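PDB 2PFY: putative exported protein from Bordetella pertussis Tohama I, which binds pyroglutamic acid as the extracytoplasmic solute receptor of a tripartite ATP-independent periplasmic (TRAP) transport system, to which it probably delivers this ligand. Local coordinates for residues A[120-128]-A[178-189]. Numbering follows the deposited sequence.
Sequences WPPQGIYTK and DAMLTSPATGVD. With PCA (pyroglutamic acid), chain E.
The W120 indole has A185 CB and D189 OD2 at its edge, near the ring plane, and lays one broad face against pyroglutamic acid, with PCA CD 3.3 Å above that plane. The Y126 ring carries the selenomethionine methyl M180 CE over one face, 3.9 Å from the ring centroid, a CH-pi contact suited to a chain extended beyond CG. At its edge lie T182 O and S183 O; Y199 meets the same ring edge-to-face. Tyrosine fits here because its ring takes the methyl while Y126 OH donates to S183 O at 2.7 Å. G187 N reaches that oxygen from the opposite face of its plane, and G187, lacking a side chain that would point at the hydroxyl, lets Y126 OH come within 3.2 Å of G187 CA. Strands 124-127 and 180-182 pair antiparallel at the edge of a mixed sheet in this periplasmic-binding-protein fold. Short hydroxyl side chains, able to donate and accept, suit the pocket. N-cap S183 OG, between its backbone N and carbonyl carbon (chi1 61°), accepts from T186 N and donates to PCA OE at 2.7 Å. T186 OG1 accepts from PCA N, nearly straight (173°), and T182 OG1 donates to the carboxylate oxygen PCA OXT.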
loop_
_atom_site.group_PDB
_atom_site.type_symbol
_atom_site.label_atom_id
_atom_site.label_comp_id
_atom_site.label_asym_id
_atom_site.label_seq_id
_atom_site.Cartn_x
_atom_site.Cartn_y
_atom_site.Cartn_z
ATOM N N TRP A 120 1.545 -3.849 3.174
ATOM C CA TRP A 120 1.193 -3.148 4.406
ATOM C C TRP A 120 0.477 -4.158 5.331
ATOM O O TRP A 120 0.060 -5.234 4.885
ATOM C CB TRP A 120 0.212 -2.013 4.067
ATOM C CG TRP A 120 0.870 -0.850 3.426
ATOM C CD1 TRP A 120 1.012 -0.593 2.072
ATOM C CD2 TRP A 120 1.469 0.242 4.113
ATOM N NE1 TRP A 120 1.653 0.607 1.892
ATOM C CE2 TRP A 120 1.941 1.146 3.130
ATOM C CE3 TRP A 120 1.651 0.552 5.480
ATOM C CZ2 TRP A 120 2.576 2.346 3.464
ATOM C CZ3 TRP A 120 2.298 1.749 5.815
ATOM C CH2 TRP A 120 2.744 2.630 4.806
ATOM N N PRO A 121 0.349 -3.820 6.629
ATOM C CA PRO A 121 -0.520 -4.609 7.488
ATOM C C PRO A 121 -2.000 -4.348 7.141
ATOM O O PRO A 121 -2.309 -3.454 6.337
ATOM C CB PRO A 121 -0.153 -4.130 8.925
ATOM C CG PRO A 121 1.182 -3.349 8.762
ATOM C CD PRO A 121 1.030 -2.746 7.372
ATOM N N PRO A 122 -2.913 -5.162 7.701
ATOM C CA PRO A 122 -4.340 -4.993 7.443
ATOM C C PRO A 122 -4.865 -3.618 7.857
ATOM O O PRO A 122 -4.323 -3.002 8.798
ATOM C CB PRO A 122 -4.979 -6.084 8.305
ATOM C CG PRO A 122 -3.895 -7.140 8.430
ATOM C CD PRO A 122 -2.633 -6.317 8.572
ATOM N N GLN A 123 -5.901 -3.123 7.167
ATOM C CA GLN A 123 -6.353 -1.744 7.383
ATOM C C GLN A 123 -7.432 -1.692 8.466
ATOM O O GLN A 123 -8.460 -2.358 8.350
ATOM C CB GLN A 123 -6.918 -1.149 6.084
ATOM C CG GLN A 123 -5.954 -1.245 4.872
ATOM C CD GLN A 123 -4.729 -0.352 5.046
ATOM O OE1 GLN A 123 -3.633 -0.807 5.398
ATOM N NE2 GLN A 123 -4.923 0.912 4.844
ATOM N N GLY A 124 -7.193 -0.899 9.502
ATOM C CA GLY A 124 -8.216 -0.619 10.553
ATOM C C GLY A 124 -8.800 0.779 10.373
ATOM O O GLY A 124 -8.461 1.505 9.411
ATOM N N ILE A 125 -9.686 1.150 11.288
ATOM C CA ILE A 125 -10.374 2.445 11.262
ATOM C C ILE A 125 -9.966 3.243 12.485
ATOM O O ILE A 125 -9.959 2.705 13.578
ATOM C CB ILE A 125 -11.926 2.247 11.229
ATOM C CG1 ILE A 125 -12.301 1.579 9.903
ATOM C CG2 ILE A 125 -12.679 3.627 11.387
ATOM C CD1 ILE A 125 -13.703 0.942 9.816
ATOM N N TYR A 126 -9.580 4.508 12.282
ATOM C CA TYR A 126 -9.196 5.387 13.383
ATOM C C TYR A 126 -10.210 6.504 13.493
ATOM O O TYR A 126 -10.557 7.127 12.492
ATOM C CB TYR A 126 -7.835 6.062 13.140
ATOM C CG TYR A 126 -6.621 5.144 13.071
ATOM C CD1 TYR A 126 -5.672 5.147 14.097
ATOM C CD2 TYR A 126 -6.395 4.324 11.962
ATOM C CE1 TYR A 126 -4.505 4.363 14.027
ATOM C CE2 TYR A 126 -5.242 3.495 11.888
ATOM C CZ TYR A 126 -4.303 3.531 12.921
ATOM O OH TYR A 126 -3.176 2.733 12.849
ATOM N N THR A 127 -10.651 6.794 14.703
ATOM C CA THR A 127 -11.710 7.795 14.882
ATOM C C THR A 127 -11.450 8.616 16.139
ATOM O O THR A 127 -10.603 8.243 16.976
ATOM C CB THR A 127 -13.127 7.125 15.016
ATOM O OG1 THR A 127 -13.186 6.370 16.229
ATOM C CG2 THR A 127 -13.403 6.189 13.859
ATOM N N LYS A 128 -12.179 9.728 16.266
ATOM C CA LYS A 128 -12.067 10.587 17.440
ATOM C C LYS A 128 -13.161 10.308 18.458
ATOM O O LYS A 128 -13.055 10.786 19.585
ATOM C CB LYS A 128 -12.075 12.065 17.063
ATOM C CG LYS A 128 -10.932 12.453 16.156
ATOM C CD LYS A 128 -11.253 13.714 15.416
ATOM C CE LYS A 128 -10.537 14.867 16.013
ATOM N NZ LYS A 128 -10.838 16.049 15.163
ATOM N N ASP A 178 -11.411 13.928 9.962
ATOM C CA ASP A 178 -11.757 13.602 11.348
ATOM C C ASP A 178 -11.638 12.112 11.655
ATOM O O ASP A 178 -11.731 11.725 12.822
ATOM C CB ASP A 178 -13.183 14.055 11.656
ATOM C CG ASP A 178 -13.336 15.570 11.688
ATOM O OD1 ASP A 178 -12.743 16.246 12.542
ATOM O OD2 ASP A 178 -14.084 16.089 10.848
ATOM N N ALA A 179 -11.450 11.288 10.621
ATOM C CA ALA A 179 -11.347 9.822 10.743
ATOM C C ALA A 179 -10.540 9.245 9.563
ATOM O O ALA A 179 -10.420 9.872 8.508
ATOM C CB ALA A 179 -12.759 9.161 10.777
HETATM N N MSE A 180 -9.993 8.049 9.717
HETATM C CA MSE A 180 -9.256 7.488 8.575
HETATM C C MSE A 180 -9.237 5.979 8.628
HETATM O O MSE A 180 -9.669 5.349 9.629
HETATM C CB MSE A 180 -7.830 8.074 8.539
HETATM C CG MSE A 180 -7.021 7.757 9.758
HETATM SE SE MSE A 180 -5.168 8.184 9.430
HETATM C CE MSE A 180 -4.392 7.602 11.242
ATOM N N LEU A 181 -8.731 5.399 7.546
ATOM C CA LEU A 181 -8.585 3.974 7.440
ATOM C C LEU A 181 -7.166 3.748 6.977
ATOM O O LEU A 181 -6.747 4.306 5.943
ATOM C CB LEU A 181 -9.560 3.384 6.415
ATOM C CG LEU A 181 -9.342 1.889 6.097
ATOM C CD1 LEU A 181 -10.627 1.040 6.150
ATOM C CD2 LEU A 181 -8.677 1.734 4.717
ATOM N N THR A 182 -6.421 2.974 7.762
ATOM C CA THR A 182 -5.001 2.713 7.472
ATOM C C THR A 182 -4.508 1.644 8.428
ATOM O O THR A 182 -5.226 1.295 9.385
ATOM C CB THR A 182 -4.107 4.016 7.514
ATOM O OG1 THR A 182 -2.819 3.738 6.945
ATOM C CG2 THR A 182 -3.919 4.613 8.957
ATOM N N SER A 183 -3.286 1.150 8.191
ATOM C CA SER A 183 -2.707 0.096 8.998
ATOM C C SER A 183 -2.248 0.645 10.347
ATOM O O SER A 183 -2.072 1.893 10.529
ATOM C CB SER A 183 -1.479 -0.505 8.296
ATOM O OG SER A 183 -0.518 0.531 8.141
ATOM N N PRO A 184 -1.995 -0.277 11.284
ATOM C CA PRO A 184 -1.296 0.125 12.508
ATOM C C PRO A 184 0.149 0.593 12.232
ATOM O O PRO A 184 0.714 1.309 13.056
ATOM C CB PRO A 184 -1.338 -1.139 13.384
ATOM C CG PRO A 184 -1.475 -2.313 12.378
ATOM C CD PRO A 184 -2.376 -1.707 11.298
ATOM N N ALA A 185 0.730 0.248 11.070
ATOM C CA ALA A 185 2.084 0.747 10.754
ATOM C C ALA A 185 2.092 2.265 10.567
ATOM O O ALA A 185 2.959 2.961 11.099
ATOM C CB ALA A 185 2.647 0.070 9.502
ATOM N N THR A 186 1.133 2.764 9.782
ATOM C CA THR A 186 0.968 4.224 9.592
ATOM C C THR A 186 0.576 4.876 10.920
ATOM O O THR A 186 1.033 5.980 11.243
ATOM C CB THR A 186 -0.066 4.507 8.505
ATOM O OG1 THR A 186 0.491 4.104 7.240
ATOM C CG2 THR A 186 -0.436 6.017 8.439
ATOM N N GLY A 187 -0.267 4.190 11.688
ATOM C CA GLY A 187 -0.619 4.667 13.031
ATOM C C GLY A 187 0.615 4.913 13.915
ATOM O O GLY A 187 0.714 5.938 14.602
ATOM N N VAL A 188 1.552 3.968 13.915
ATOM C CA VAL A 188 2.807 4.167 14.658
ATOM C C VAL A 188 3.772 5.154 13.975
ATOM O O VAL A 188 4.282 6.069 14.642
ATOM C CB VAL A 188 3.504 2.778 15.007
ATOM C CG1 VAL A 188 4.884 2.952 15.744
ATOM C CG2 VAL A 188 2.547 1.956 15.890
ATOM N N ASP A 189 4.031 4.966 12.662
ATOM C CA ASP A 189 4.834 5.929 11.850
ATOM C C ASP A 189 4.443 7.382 12.183
ATOM O O ASP A 189 5.310 8.249 12.405
ATOM C CB ASP A 189 4.604 5.754 10.331
ATOM C CG ASP A 189 5.030 4.379 9.779
ATOM O OD1 ASP A 189 5.796 3.616 10.420
ATOM O OD2 ASP A 189 4.592 4.080 8.630
HETATM N N PCA E . -0.623 3.121 4.966
HETATM C CA PCA E . -0.710 3.825 3.665
HETATM C CB PCA E . -1.469 2.972 2.678
HETATM C CG PCA E . -1.916 1.756 3.433
HETATM C CD PCA E . -1.340 1.904 4.802
HETATM O OE PCA E . -1.424 1.052 5.680
HETATM C C PCA E . -1.400 5.164 3.838
HETATM O O PCA E . -1.394 6.053 2.978
HETATM O OXT PCA E . -1.991 5.373 4.882
HETATM O O HOH W 1 -13.685 10.546 14.294
#